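Local coordinates for protein flavin prenyltransferase UbiX (PDB 6M8V) that probably transfers a dimethylallyl group from dimethylallyl phosphate to the flavin of reduced FMN, making the prenylated FMN cofactor used by UbiD decarboxylases, at residues I160-V163 and V164-L168. Numbering follows the deposited sequence.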
# COMPACT_ATOMS: atom_id res chain seq x y z
N ILE A 160 13.86 -35.75 -12.49
CA ILE A 160 12.66 -35.95 -11.68
C ILE A 160 13.02 -36.27 -10.24
O ILE A 160 12.35 -35.83 -9.30
CB ILE A 160 11.78 -37.06 -12.30
CG1 ILE A 160 11.58 -36.82 -13.79
CG2 ILE A 160 10.44 -37.14 -11.58
CD1 ILE A 160 10.97 -35.48 -14.12
N ASN A 161 14.09 -37.05 -10.03
CA ASN A 161 14.46 -37.44 -8.68
C ASN A 161 15.08 -36.28 -7.90
O ASN A 161 14.98 -36.24 -6.67
CB ASN A 161 15.43 -38.62 -8.72
CG ASN A 161 14.74 -39.93 -9.05
OD1 ASN A 161 13.53 -40.06 -8.87
ND2 ASN A 161 15.50 -40.91 -9.53
N PHE A 162 15.72 -35.34 -8.59
CA PHE A 162 16.19 -34.13 -7.91
C PHE A 162 15.01 -33.34 -7.35
O PHE A 162 14.99 -32.97 -6.17
CB PHE A 162 17.00 -33.26 -8.87
CG PHE A 162 17.42 -31.94 -8.28
CD1 PHE A 162 18.63 -31.82 -7.61
CD2 PHE A 162 16.61 -30.81 -8.37
CE1 PHE A 162 19.02 -30.62 -7.05
CE2 PHE A 162 16.99 -29.61 -7.82
CZ PHE A 162 18.20 -29.51 -7.15
N VAL A 163 14.02 -33.06 -8.20
CA VAL A 163 12.85 -32.29 -7.77
C VAL A 163 12.15 -32.98 -6.61
O VAL A 163 11.80 -32.35 -5.61
CB VAL A 163 11.90 -32.06 -8.96
CG1 VAL A 163 10.61 -31.38 -8.49
CG2 VAL A 163 12.59 -31.24 -10.05
N VAL A 164 11.94 -34.30 -6.73
CA VAL A 164 11.23 -35.03 -5.70
C VAL A 164 12.05 -35.10 -4.41
O VAL A 164 11.51 -34.96 -3.31
CB VAL A 164 10.85 -36.44 -6.21
CG1 VAL A 164 10.33 -37.31 -5.08
CG2 VAL A 164 9.81 -36.32 -7.32
N GLY A 165 13.37 -35.29 -4.54
CA GLY A 165 14.22 -35.28 -3.35
C GLY A 165 14.14 -33.97 -2.59
O GLY A 165 14.12 -33.96 -1.36
N ARG A 166 14.10 -32.85 -3.32
CA ARG A 166 13.96 -31.55 -2.67
C ARG A 166 12.61 -31.43 -1.96
O ARG A 166 12.53 -30.83 -0.88
CB ARG A 166 14.13 -30.44 -3.70
CG ARG A 166 15.52 -30.37 -4.31
CD ARG A 166 16.54 -30.01 -3.25
NE ARG A 166 16.51 -28.58 -2.95
CZ ARG A 166 16.66 -28.08 -1.74
NH1 ARG A 166 16.84 -28.88 -0.70
NH2 ARG A 166 16.61 -26.76 -1.56
N VAL A 167 11.55 -31.99 -2.55
CA VAL A 167 10.26 -31.99 -1.87
C VAL A 167 10.34 -32.78 -0.57
O VAL A 167 9.84 -32.33 0.47
CB VAL A 167 9.16 -32.55 -2.80
CG1 VAL A 167 7.89 -32.82 -2.01
CG2 VAL A 167 8.90 -31.59 -3.94
N LEU A 168 10.97 -33.95 -0.60
CA LEU A 168 11.15 -34.72 0.63
C LEU A 168 12.00 -33.95 1.64
O LEU A 168 11.74 -34.00 2.84
CB LEU A 168 11.76 -36.08 0.33
CG LEU A 168 10.93 -37.06 -0.51
CD1 LEU A 168 11.63 -38.41 -0.64
CD2 LEU A 168 9.53 -37.23 0.06
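In helix 156-171, the last helix of this Rossmann-like flavoprotein fold, Phe162 and Arg166 meet one turn apart on the side that bears a predicted dimethylallyl phosphate site. Arg166 CG lies over one face of the Phe162 ring, 4.1 Å from its centroid and displaced toward the rim near CE2 and CZ, a CH-pi contact made by the aliphatic part of the arginine. With CG anti to the backbone N (chi1 175°) the ring lies about level with its own CA, and the arginine, its CG beside its own backbone N, leans back over it. The two side chains run side by side in the same direction, yet the guanidinium plane is turned 55° from the ring, so the guanidinium does not lie parallel to it. In the backbone Arg166 N donates to Phe162 O at 3.0 Å.

Arg166 is a predicted ligand of dimethylallyl phosphate, and a phosphate ion lies nearby. Its guanidinium is shared among subunits: NH1 pairs with Asp169 of its own chain, while NH2 forms a salt bridge with Glu111 of the third subunit and a hydrogen bond to Met122 O of the second. Tyr150, also predicted to bind the substrate, sits close to Phe162, and Phe178 meets the phenyl ring edge-to-face.

Elsewhere round the helix the i to i+4 bonds continue, with Gly165 N 2.8 Å from Asn161 O. On the flank facing helix 13-22 Ile160 CG2 and Val164 CG2 approach loosely at 4.4 Å; Ile160 and Val163 pack on Tyr15 of that helix, while Val163 and Val167 meet Met118 of strand 114-119, joining the helix to the parallel sheet.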